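Side-chain contacts in aspartate aminotransferase (Thermotoga maritima, PDB 1O4S), which catalyses the reversible transfer of an amino group between L-aspartate and 2-oxoglutarate, giving oxaloacetate and L-glutamate, with pyridoxal 5'-phosphate as cofactor: residues K73-P77 with R78-E82; E262-A265 with T266-K270; S132-V136 with S137-Q141; E224-I228 with L229-E233. One frame throughout, in Å; residues are numbered along the deposited sequence. Where two conformers were deposited one is given.

Contact 1. Residues K73-P77 with R78-E82. With PLP (pyridoxal-5'-phosphate), chain J.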
loop_
_atom_site.group_PDB
_atom_site.type_symbol
_atom_site.label_atom_id
_atom_site.label_comp_id
_atom_site.label_asym_id
_atom_site.label_seq_id
_atom_site.Cartn_x
_atom_site.Cartn_y
_atom_site.Cartn_z
ATOM N N LYS B 73 -15.580 5.524 1.764
ATOM C CA LYS B 73 -15.145 5.772 3.113
ATOM C C LYS B 73 -14.299 4.636 3.609
ATOM O O LYS B 73 -14.244 3.571 2.991
ATOM C CB LYS B 73 -16.347 5.998 4.055
ATOM C CG LYS B 73 -17.190 7.246 3.708
ATOM C CD LYS B 73 -16.356 8.554 3.920
ATOM C CE LYS B 73 -17.114 9.839 3.568
ATOM N NZ LYS B 73 -18.344 10.101 4.369
ATOM N N TYR B 74 -13.635 4.891 4.735
ATOM C CA TYR B 74 -12.787 3.884 5.319
ATOM C C TYR B 74 -13.611 2.605 5.610
ATOM O O TYR B 74 -14.794 2.691 5.942
ATOM C CB TYR B 74 -12.163 4.392 6.621
ATOM C CG TYR B 74 -11.061 5.456 6.518
ATOM C CD1 TYR B 74 -9.968 5.318 5.644
ATOM C CD2 TYR B 74 -11.076 6.533 7.364
ATOM C CE1 TYR B 74 -8.961 6.303 5.589
ATOM C CE2 TYR B 74 -10.087 7.490 7.353
ATOM C CZ TYR B 74 -9.027 7.386 6.456
ATOM O OH TYR B 74 -8.074 8.397 6.520
ATOM N N THR B 75 -12.963 1.459 5.473
ATOM C CA THR B 75 -13.502 0.164 5.917
ATOM C C THR B 75 -12.562 -0.472 6.948
ATOM O O THR B 75 -11.503 0.061 7.253
ATOM C CB THR B 75 -13.655 -0.821 4.743
ATOM O OG1 THR B 75 -12.369 -1.135 4.184
ATOM C CG2 THR B 75 -14.406 -0.234 3.648
ATOM N N ASP B 76 -12.981 -1.622 7.475
ATOM C CA ASP B 76 -12.124 -2.507 8.246
ATOM C C ASP B 76 -10.797 -2.633 7.481
ATOM O O ASP B 76 -10.794 -2.910 6.307
ATOM C CB ASP B 76 -12.847 -3.846 8.358
ATOM C CG ASP B 76 -12.137 -4.873 9.230
ATOM O OD1 ASP B 76 -10.909 -4.821 9.458
ATOM O OD2 ASP B 76 -12.761 -5.844 9.671
ATOM N N PRO B 77 -9.666 -2.390 8.124
ATOM C CA PRO B 77 -8.362 -2.470 7.431
ATOM C C PRO B 77 -8.043 -3.823 6.777
ATOM O O PRO B 77 -7.256 -3.863 5.806
ATOM C CB PRO B 77 -7.330 -2.219 8.544
ATOM C CG PRO B 77 -8.042 -1.699 9.673
ATOM C CD PRO B 77 -9.527 -2.016 9.538
ATOM N N ARG B 78 -8.599 -4.912 7.295
ATOM C CA ARG B 78 -8.374 -6.225 6.682
ATOM C C ARG B 78 -9.271 -6.501 5.515
ATOM O O ARG B 78 -9.127 -7.550 4.925
ATOM C CB ARG B 78 -8.496 -7.408 7.671
ATOM C CG ARG B 78 -9.279 -7.132 8.871
ATOM C CD ARG B 78 -9.426 -8.153 9.934
ATOM N NE ARG B 78 -10.644 -7.744 10.636
ATOM C CZ ARG B 78 -11.332 -8.470 11.477
ATOM N NH1 ARG B 78 -10.924 -9.693 11.831
ATOM N NH2 ARG B 78 -12.431 -7.936 11.995
ATOM N N GLY B 79 -10.202 -5.594 5.219
ATOM C CA GLY B 79 -11.159 -5.746 4.147
ATOM C C GLY B 79 -12.562 -5.916 4.700
ATOM O O GLY B 79 -12.729 -6.442 5.826
ATOM N N ILE B 80 -13.562 -5.470 3.945
ATOM C CA ILE B 80 -14.953 -5.596 4.392
ATOM C C ILE B 80 -15.281 -7.065 4.607
ATOM O O ILE B 80 -14.844 -7.909 3.826
ATOM C CB ILE B 80 -15.976 -4.970 3.383
ATOM C CG1 ILE B 80 -15.893 -5.631 2.012
ATOM C CG2 ILE B 80 -15.791 -3.423 3.269
ATOM C CD1 ILE B 80 -16.929 -5.134 1.031
ATOM N N TYR B 81 -16.060 -7.359 5.641
ATOM C CA TYR B 81 -16.389 -8.721 6.041
ATOM C C TYR B 81 -16.901 -9.553 4.894
ATOM O O TYR B 81 -16.523 -10.704 4.735
ATOM C CB TYR B 81 -17.495 -8.723 7.120
ATOM C CG TYR B 81 -17.818 -10.104 7.593
ATOM C CD1 TYR B 81 -16.963 -10.765 8.453
ATOM C CD2 TYR B 81 -18.974 -10.764 7.163
ATOM C CE1 TYR B 81 -17.233 -12.055 8.885
ATOM C CE2 TYR B 81 -19.256 -12.047 7.581
ATOM C CZ TYR B 81 -18.379 -12.690 8.462
ATOM O OH TYR B 81 -18.647 -13.974 8.912
ATOM N N GLU B 82 -17.773 -8.954 4.099
ATOM C CA GLU B 82 -18.437 -9.648 2.994
ATOM C C GLU B 82 -17.447 -10.143 1.920
ATOM O O GLU B 82 -17.595 -11.262 1.379
ATOM C CB GLU B 82 -19.509 -8.725 2.401
ATOM C CG GLU B 82 -20.737 -8.531 3.334
ATOM C CD GLU B 82 -20.605 -7.476 4.488
ATOM O OE1 GLU B 82 -19.613 -6.662 4.573
ATOM O OE2 GLU B 82 -21.554 -7.467 5.356
HETATM N N1 PLP J . -2.340 11.940 9.167
HETATM C C2 PLP J . -3.295 12.163 10.149
HETATM C C2A PLP J . -2.765 12.770 11.446
HETATM C C3 PLP J . -4.663 11.838 9.913
HETATM O O3 PLP J . -5.495 12.023 10.798
HETATM C C4 PLP J . -5.085 11.309 8.650
HETATM C C4A PLP J . -6.534 10.922 8.294
HETATM C C5 PLP J . -4.067 11.102 7.710
HETATM C C6 PLP J . -2.715 11.440 7.965
HETATM C C5A PLP J . -4.351 10.594 6.326
HETATM O O4P PLP J . -4.995 9.370 6.090
HETATM P P PLP J . -5.163 8.840 4.605
HETATM O O1P PLP J . -6.594 8.475 4.679
HETATM O O2P PLP J . -4.724 9.857 3.664
HETATM O O3P PLP J . -4.237 7.682 4.622
#
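D76 and R78 form a salt bridge and meet at a slant, carboxylate and guanidinium planes turned 44° apart. In the modelled conformer of R78, one of two deposited, OD2 of D76 meets NE at 3.0 Å on its syn lone pair, that oxygen lying somewhat out of the guanidinium plane; a weaker bond joins NH2 to it. The aspartate arm gets there because CG stands anti to its own backbone N (chi1 -176°), swinging the carboxylate over the turn. That turn is a type I beta turn from D76 to G79, just ahead of helix 81-95 with I80 at the N-cap position. It is closed by G79 N, 3.0 Å from D76 O, and the hydroxyl of T75 reaches this carbonyl from the opposite face while also bonding Q284. With an alanine in place of D76 the guanidinium of R78 would probably be left without its mate in the turn. CG2 of T75 meets CG2 of I80 at 3.5 Å, tighter than usual for two methyls. Y74 reaches away from the turn, its OH hydrogen-bonded to O1P of the pyridoxal phosphate held by the second subunit, at a modelled 2.4 Å that is doubtfully short.

Contact 2. Residues E262-A265 with T266-K270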
loop_
_atom_site.group_PDB
_atom_site.type_symbol
_atom_site.label_atom_id
_atom_site.label_comp_id
_atom_site.label_asym_id
_atom_site.label_seq_id
_atom_site.Cartn_x
_atom_site.Cartn_y
_atom_site.Cartn_z
ATOM N N GLU B 262 -5.313 -17.884 11.755
ATOM C CA GLU B 262 -5.868 -16.665 12.334
ATOM C C GLU B 262 -4.758 -15.849 12.986
ATOM O O GLU B 262 -4.802 -14.621 12.946
ATOM C CB GLU B 262 -7.032 -16.954 13.297
ATOM C CG GLU B 262 -8.288 -17.384 12.522
ATOM C CD GLU B 262 -9.488 -17.818 13.376
ATOM O OE1 GLU B 262 -10.380 -18.536 12.821
ATOM O OE2 GLU B 262 -9.534 -17.457 14.596
ATOM N N LYS B 263 -3.751 -16.534 13.529
ATOM C CA LYS B 263 -2.590 -15.887 14.127
ATOM C C LYS B 263 -1.828 -15.044 13.095
ATOM O O LYS B 263 -1.580 -13.864 13.331
ATOM C CB LYS B 263 -1.669 -16.943 14.757
ATOM C CG LYS B 263 -0.359 -16.406 15.335
ATOM C CD LYS B 263 0.395 -17.443 16.188
ATOM C CE LYS B 263 1.860 -16.997 16.422
ATOM N NZ LYS B 263 2.643 -18.011 17.216
ATOM N N VAL B 264 -1.488 -15.641 11.952
ATOM C CA VAL B 264 -0.743 -14.947 10.914
ATOM C C VAL B 264 -1.570 -13.846 10.244
ATOM O O VAL B 264 -1.049 -12.781 9.954
ATOM C CB VAL B 264 -0.233 -15.906 9.870
ATOM C CG1 VAL B 264 0.376 -15.172 8.688
ATOM C CG2 VAL B 264 0.781 -16.836 10.501
ATOM N N ALA B 265 -2.848 -14.119 10.019
ATOM C CA ALA B 265 -3.782 -13.154 9.479
ATOM C C ALA B 265 -3.897 -11.923 10.373
ATOM O O ALA B 265 -3.992 -10.819 9.894
ATOM C CB ALA B 265 -5.143 -13.781 9.278
ATOM N N THR B 266 -3.860 -12.131 11.667
ATOM C CA THR B 266 -3.944 -11.047 12.616
ATOM C C THR B 266 -2.689 -10.163 12.547
ATOM O O THR B 266 -2.775 -8.944 12.571
ATOM C CB THR B 266 -4.125 -11.643 13.999
ATOM O OG1 THR B 266 -5.502 -11.957 14.164
ATOM C CG2 THR B 266 -3.860 -10.607 15.127
ATOM N N ALA B 267 -1.528 -10.804 12.479
ATOM C CA ALA B 267 -0.283 -10.094 12.303
ATOM C C ALA B 267 -0.301 -9.327 10.967
ATOM O O ALA B 267 0.022 -8.140 10.913
ATOM C CB ALA B 267 0.901 -11.078 12.359
ATOM N N VAL B 268 -0.690 -10.011 9.902
ATOM C CA VAL B 268 -0.724 -9.411 8.576
ATOM C C VAL B 268 -1.669 -8.228 8.534
ATOM O O VAL B 268 -1.355 -7.210 7.924
ATOM C CB VAL B 268 -1.027 -10.474 7.495
ATOM C CG1 VAL B 268 -1.501 -9.839 6.204
ATOM C CG2 VAL B 268 0.187 -11.361 7.274
ATOM N N SER B 269 -2.765 -8.317 9.274
ATOM C CA SER B 269 -3.780 -7.286 9.354
ATOM C C SER B 269 -3.258 -6.015 10.057
ATOM O O SER B 269 -3.603 -4.897 9.693
ATOM C CB SER B 269 -5.078 -7.888 9.968
ATOM O OG SER B 269 -5.354 -8.967 9.103
ATOM N N LYS B 270 -2.404 -6.200 11.051
ATOM C CA LYS B 270 -1.719 -5.102 11.700
ATOM C C LYS B 270 -0.794 -4.382 10.729
ATOM O O LYS B 270 -0.841 -3.197 10.671
ATOM C CB LYS B 270 -0.931 -5.597 12.917
ATOM C CG LYS B 270 -1.808 -6.010 14.072
ATOM C CD LYS B 270 -0.955 -6.589 15.209
ATOM C CE LYS B 270 -1.827 -7.193 16.310
ATOM N NZ LYS B 270 -1.135 -8.313 17.032
#
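Peptide units are the flat groups that meet here: the amide N of V268 lies 2.8 Å from the carbonyl oxygen of V264, only 18° off that carbonyl's plane. These residues form the first turns of the alpha-helix 262-275, and neighbouring bonds repeat the i to i+4 pattern, A267 N on K263 O and T266 N on E262 O, the last of them tilted further, by 32°. Side chains then settle around the carbonyl oxygens. CG2 of V268, held beside its own backbone N, comes within 3.3 Å of V264 O, and CB of A267 lies close to the same oxygen. At T266 the hydroxyl OG1 also turns back along the helix and sits 3.0 Å from E262 O. The buried flank, with A265 and V268 on V105 of strand 104-107 and V268 also on N116 and A120 of helix 109-121, sets the helix against the core of the large domain; K263 and A267 meet V14 of the second subunit. A265 O takes the amide of S269 and, in the modelled conformer of that serine, its OG too, though that second distance is too short to trust in detail. One turn apart on the buried side, CG1 of V264 and CG2 of V268 touch at 4.1 Å.

Contact 3. Residues S132-V136 with S137-Q141; sequences SPVWV and SYIPQ. With PLP (pyridoxal-5'-phosphate), chain M; SO4 (sulfate ion), chain K.
W135 and Y138 fit as wedge and wall: the edge of the indole, led by CE3, drives against the phenol face, six-membered ring centroids 5.2 Å apart and planes at 81°, a T-shaped pair. The tryptophan is itself a filled sandwich. Over one face lies the pyridine ring of the cofactor, its C2 3.6 Å above the plane; under the other, CB of S137 makes a CH-pi contact, 3.7 Å from the centroid of the six-membered ring. V134 completes the relief by pushing CG2 against the edge of Y138, 3.6 Å from CD2. The torsion that sets the indole between serine and cofactor is chi1 -175°, with CG opposite the backbone N. This is the type I turn from W135 to Y138 that carries the chain from strand 127-132 into helix 138-144, where a water joins W135 O to I139 N. Changing W135 to alanine would uncover one face of the pyridine ring and is likely to leave the cofactor freer to shift, with Y138 lacking its edge partner. The polar ends look elsewhere: Y138 OH to D213, S137 OG to K111. NE1 of W135 bonds a sulfate weakly, bent to O2 at 3.2 Å and longer but nearly straight to O4; N185 and R365 also hold it. Since these three residues are expected by similarity to bind L-aspartate, the anion probably marks where a substrate carboxylate would sit.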
loop_
_atom_site.group_PDB
_atom_site.type_symbol
_atom_site.label_atom_id
_atom_site.label_comp_id
_atom_site.label_asym_id
_atom_site.label_seq_id
_atom_site.Cartn_x
_atom_site.Cartn_y
_atom_site.Cartn_z
ATOM N N SER B 132 14.767 -19.720 -8.634
ATOM C CA SER B 132 14.946 -18.994 -9.876
ATOM C C SER B 132 14.745 -20.021 -11.010
ATOM O O SER B 132 14.929 -21.199 -10.762
ATOM C CB SER B 132 16.328 -18.352 -9.934
ATOM O OG SER B 132 17.339 -19.343 -10.033
ATOM N N PRO B 133 14.354 -19.602 -12.219
ATOM C CA PRO B 133 13.991 -18.194 -12.539
ATOM C C PRO B 133 12.939 -17.588 -11.609
ATOM O O PRO B 133 11.961 -18.246 -11.287
ATOM C CB PRO B 133 13.465 -18.272 -13.987
ATOM C CG PRO B 133 14.149 -19.489 -14.566
ATOM C CD PRO B 133 14.297 -20.467 -13.408
ATOM N N VAL B 134 13.149 -16.354 -11.167
ATOM C CA VAL B 134 12.324 -15.794 -10.088
ATOM C C VAL B 134 11.746 -14.432 -10.452
ATOM O O VAL B 134 12.435 -13.600 -10.999
ATOM C CB VAL B 134 13.120 -15.715 -8.761
ATOM C CG1 VAL B 134 14.218 -14.667 -8.837
ATOM C CG2 VAL B 134 12.199 -15.453 -7.549
ATOM N N TRP B 135 10.465 -14.223 -10.141
ATOM C CA TRP B 135 9.811 -12.930 -10.366
ATOM C C TRP B 135 10.569 -11.772 -9.670
ATOM O O TRP B 135 11.127 -11.916 -8.580
ATOM C CB TRP B 135 8.352 -12.979 -9.889
ATOM C CG TRP B 135 7.576 -11.743 -10.177
ATOM C CD1 TRP B 135 7.477 -11.081 -11.384
ATOM C CD2 TRP B 135 6.751 -11.017 -9.259
ATOM N NE1 TRP B 135 6.652 -9.989 -11.252
ATOM C CE2 TRP B 135 6.183 -9.930 -9.964
ATOM C CE3 TRP B 135 6.427 -11.171 -7.907
ATOM C CZ2 TRP B 135 5.310 -9.005 -9.360
ATOM C CZ3 TRP B 135 5.534 -10.219 -7.296
ATOM C CH2 TRP B 135 4.994 -9.175 -8.030
ATOM N N VAL B 136 10.552 -10.620 -10.321
ATOM C CA VAL B 136 11.409 -9.504 -9.947
ATOM C C VAL B 136 11.168 -8.838 -8.598
ATOM O O VAL B 136 12.038 -8.106 -8.138
ATOM C CB VAL B 136 11.409 -8.413 -11.038
ATOM C CG1 VAL B 136 12.000 -8.956 -12.314
ATOM C CG2 VAL B 136 9.991 -7.875 -11.294
ATOM N N SER B 137 10.036 -9.080 -7.950
ATOM C CA SER B 137 9.681 -8.269 -6.778
ATOM C C SER B 137 9.921 -8.949 -5.445
ATOM O O SER B 137 10.008 -8.299 -4.404
ATOM C CB SER B 137 8.207 -7.809 -6.871
ATOM O OG SER B 137 8.127 -6.485 -7.410
ATOM N N TYR B 138 10.040 -10.268 -5.467
ATOM C CA TYR B 138 10.151 -11.028 -4.239
ATOM C C TYR B 138 11.374 -10.619 -3.397
ATOM O O TYR B 138 11.282 -10.437 -2.163
ATOM C CB TYR B 138 10.250 -12.525 -4.559
ATOM C CG TYR B 138 9.034 -13.189 -5.169
ATOM C CD1 TYR B 138 7.736 -12.873 -4.754
ATOM C CD2 TYR B 138 9.189 -14.185 -6.135
ATOM C CE1 TYR B 138 6.649 -13.530 -5.291
ATOM C CE2 TYR B 138 8.116 -14.833 -6.680
ATOM C CZ TYR B 138 6.844 -14.526 -6.249
ATOM O OH TYR B 138 5.774 -15.201 -6.797
ATOM N N ILE B 139 12.520 -10.530 -4.060
ATOM C CA ILE B 139 13.765 -10.278 -3.389
ATOM C C ILE B 139 13.771 -8.848 -2.822
ATOM O O ILE B 139 14.086 -8.666 -1.660
ATOM C CB ILE B 139 14.967 -10.604 -4.343
ATOM C CG1 ILE B 139 15.078 -12.138 -4.457
ATOM C CG2 ILE B 139 16.275 -9.977 -3.831
ATOM C CD1 ILE B 139 16.101 -12.660 -5.470
ATOM N N PRO B 140 13.430 -7.844 -3.624
ATOM C CA PRO B 140 13.222 -6.505 -3.077
ATOM C C PRO B 140 12.373 -6.517 -1.805
ATOM O O PRO B 140 12.789 -5.892 -0.843
ATOM C CB PRO B 140 12.541 -5.785 -4.229
ATOM C CG PRO B 140 13.265 -6.383 -5.435
ATOM C CD PRO B 140 13.299 -7.844 -5.095
ATOM N N GLN B 141 11.279 -7.275 -1.782
ATOM C CA GLN B 141 10.359 -7.291 -0.631
ATOM C C GLN B 141 11.004 -7.916 0.587
ATOM O O GLN B 141 10.915 -7.387 1.712
ATOM C CB GLN B 141 9.069 -8.027 -0.971
ATOM C CG GLN B 141 8.190 -7.330 -1.984
ATOM C CD GLN B 141 6.927 -8.103 -2.297
ATOM O OE1 GLN B 141 6.892 -9.315 -2.114
ATOM N NE2 GLN B 141 5.894 -7.412 -2.765
HETATM N N1 PLP M . 3.191 -12.706 -8.391
HETATM C C2 PLP M . 3.567 -12.829 -9.714
HETATM C C2A PLP M . 4.646 -13.834 -9.991
HETATM C C3 PLP M . 2.991 -12.027 -10.712
HETATM O O3 PLP M . 3.333 -12.158 -11.882
HETATM C C4 PLP M . 1.971 -11.121 -10.382
HETATM C C4A PLP M . 1.318 -10.258 -11.484
HETATM C C5 PLP M . 1.605 -11.049 -9.016
HETATM C C6 PLP M . 2.227 -11.838 -8.051
HETATM C C5A PLP M . 0.537 -10.149 -8.431
HETATM O O4P PLP M . 0.346 -8.792 -8.793
HETATM P P PLP M . -0.858 -7.916 -8.203
HETATM O O1P PLP M . -1.223 -7.115 -9.397
HETATM O O2P PLP M . -1.923 -8.796 -7.695
HETATM O O3P PLP M . -0.117 -7.138 -7.187
HETATM S S SO4 K . 6.316 -8.665 -14.585
HETATM O O1 SO4 K . 5.834 -10.054 -14.611
HETATM O O2 SO4 K . 7.659 -8.697 -13.995
HETATM O O3 SO4 K . 6.325 -7.987 -15.902
HETATM O O4 SO4 K . 5.382 -7.912 -13.766
HETATM O O HOH W 1 12.943 -11.218 -6.847
#

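Contact 4. Residues E224-I228 with L229-E233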
loop_
_atom_site.group_PDB
_atom_site.type_symbol
_atom_site.label_atom_id
_atom_site.label_comp_id
_atom_site.label_asym_id
_atom_site.label_seq_id
_atom_site.Cartn_x
_atom_site.Cartn_y
_atom_site.Cartn_z
ATOM N N GLU B 224 -2.915 -30.928 -14.526
ATOM C CA GLU B 224 -1.849 -31.233 -13.546
ATOM C C GLU B 224 -1.599 -30.134 -12.492
ATOM O O GLU B 224 -0.767 -30.354 -11.611
ATOM C CB GLU B 224 -0.510 -31.575 -14.259
ATOM C CG GLU B 224 -0.120 -33.052 -14.242
ATOM C CD GLU B 224 -1.001 -33.886 -15.130
ATOM O OE1 GLU B 224 -0.465 -34.760 -15.836
ATOM O OE2 GLU B 224 -2.225 -33.664 -15.126
ATOM N N PHE B 225 -2.271 -28.973 -12.557
ATOM C CA PHE B 225 -2.070 -27.955 -11.517
ATOM C C PHE B 225 -2.436 -28.491 -10.149
ATOM O O PHE B 225 -3.534 -28.979 -9.939
ATOM C CB PHE B 225 -2.835 -26.630 -11.751
ATOM C CG PHE B 225 -2.617 -25.627 -10.634
ATOM C CD1 PHE B 225 -1.365 -25.064 -10.443
ATOM C CD2 PHE B 225 -3.637 -25.303 -9.752
ATOM C CE1 PHE B 225 -1.117 -24.199 -9.407
ATOM C CE2 PHE B 225 -3.413 -24.420 -8.703
ATOM C CZ PHE B 225 -2.147 -23.866 -8.527
ATOM N N THR B 226 -1.480 -28.371 -9.230
ATOM C CA THR B 226 -1.652 -28.684 -7.821
ATOM C C THR B 226 -1.396 -27.413 -7.012
ATOM O O THR B 226 -0.338 -26.784 -7.147
ATOM C CB THR B 226 -0.633 -29.749 -7.401
ATOM O OG1 THR B 226 -0.749 -30.917 -8.239
ATOM C CG2 THR B 226 -0.926 -30.239 -6.009
ATOM N N SER B 227 -2.357 -27.062 -6.166
ATOM C CA SER B 227 -2.233 -25.943 -5.241
ATOM C C SER B 227 -1.604 -26.471 -3.975
ATOM O O SER B 227 -1.778 -27.646 -3.649
ATOM C CB SER B 227 -3.616 -25.390 -4.913
ATOM O OG SER B 227 -3.578 -24.474 -3.859
ATOM N N ILE B 228 -0.895 -25.616 -3.251
ATOM C CA ILE B 228 -0.450 -25.987 -1.914
ATOM C C ILE B 228 -1.656 -26.383 -1.050
ATOM O O ILE B 228 -1.525 -27.184 -0.130
ATOM C CB ILE B 228 0.372 -24.857 -1.230
ATOM C CG1 ILE B 228 1.284 -25.441 -0.116
ATOM C CG2 ILE B 228 -0.553 -23.751 -0.659
ATOM C CD1 ILE B 228 2.346 -26.431 -0.620
ATOM N N LEU B 229 -2.815 -25.806 -1.339
ATOM C CA LEU B 229 -4.056 -26.169 -0.645
ATOM C C LEU B 229 -4.657 -27.552 -1.055
ATOM O O LEU B 229 -5.560 -28.052 -0.379
ATOM C CB LEU B 229 -5.089 -25.066 -0.825
ATOM C CG LEU B 229 -4.641 -23.666 -0.358
ATOM C CD1 LEU B 229 -5.827 -22.718 -0.434
ATOM C CD2 LEU B 229 -4.057 -23.639 1.036
ATOM N N ASP B 230 -4.162 -28.137 -2.150
ATOM C CA ASP B 230 -4.430 -29.549 -2.501
ATOM C C ASP B 230 -3.677 -30.574 -1.628
ATOM O O ASP B 230 -4.153 -31.693 -1.421
ATOM C CB ASP B 230 -4.085 -29.806 -3.977
ATOM C CG ASP B 230 -5.143 -29.238 -4.956
ATOM O OD1 ASP B 230 -4.749 -28.711 -6.015
ATOM O OD2 ASP B 230 -6.374 -29.301 -4.754
ATOM N N VAL B 231 -2.506 -30.178 -1.127
ATOM C CA VAL B 231 -1.609 -31.075 -0.380
ATOM C C VAL B 231 -1.424 -30.720 1.112
ATOM O O VAL B 231 -0.710 -31.405 1.838
ATOM C CB VAL B 231 -0.223 -31.154 -1.061
ATOM C CG1 VAL B 231 -0.356 -31.768 -2.460
ATOM C CG2 VAL B 231 0.449 -29.788 -1.137
ATOM N N SER B 232 -2.066 -29.652 1.563
ATOM C CA SER B 232 -1.971 -29.240 2.949
ATOM C C SER B 232 -3.268 -29.639 3.620
ATOM O O SER B 232 -4.267 -29.876 2.950
ATOM C CB SER B 232 -1.770 -27.723 3.047
ATOM O OG SER B 232 -2.990 -27.002 2.887
ATOM N N GLU B 233 -3.216 -29.786 4.936
ATOM C CA GLU B 233 -4.400 -29.692 5.788
ATOM C C GLU B 233 -4.066 -28.525 6.710
ATOM O O GLU B 233 -2.962 -28.487 7.315
ATOM C CB GLU B 233 -4.616 -30.942 6.657
ATOM C CG GLU B 233 -4.953 -32.244 5.930
ATOM C CD GLU B 233 -4.642 -33.481 6.772
ATOM O OE1 GLU B 233 -4.273 -33.337 7.974
ATOM O OE2 GLU B 233 -4.756 -34.613 6.231
#
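I228, L229 and D230 bury the most surface here. D230 folds back over the chain before it: OD1 takes the amide of S227 at 2.9 Å in a nearly straight bond (174°), approached on the anti side of the carboxylate and 30° out of its plane. The aspartate CG lies beside its own backbone N (chi1 -76°), which turns the carboxylate back toward S227. In return, D230 N gives its hydrogen to S227 O, from well above the carbonyl plane. S227 is the N-cap of the short, weakly bonded helix 228-231, and with D230 it forms a capping box; its OG accepts from L229 N at 3.0 Å. That hydroxyl also bonds E214, whose other carboxylate oxygen takes the amide of I228, so one acidic side chain grips the first turn at two points. L229 leans its CB toward the serine hydroxyl, 3.4 Å from OG, while its CD2 touches CG2 of I228 at 3.9 Å. I228, with CG1 anti to the backbone N, lays CD1 against CG2 of V231, the two side chains crossing at about a right angle. T226 adds a methyl, CG2 at 3.8 Å from CB of D230. Around this helix I228 packs on V200 of helix 193-206 and on I238 of strand 238-243, and L229 on I91 and Y95 of helix 81-95.

In order along the chain come contact 1, contact 3, contact 4 and contact 2, all in series, so none encloses or crosses another; each closes only a local turn. Contact 1 leads the loop after helix 57-68 into helix 81-95, contact 3 takes strand 127-132 into helix 138-144, contact 4 starts the short helix after strand 209-213, and contact 2 is a turn within helix 262-275. Contacts 1 and 2 do touch, R78 against S269, CB to OG at 3.8 Å, which brings the turn that leads into helix 81-95 against helix 262-275. Contacts 1, 2 and 3 all reach the second subunit, whereas contact 4 stays within its own chain, packing against helices 81-95 and 193-206.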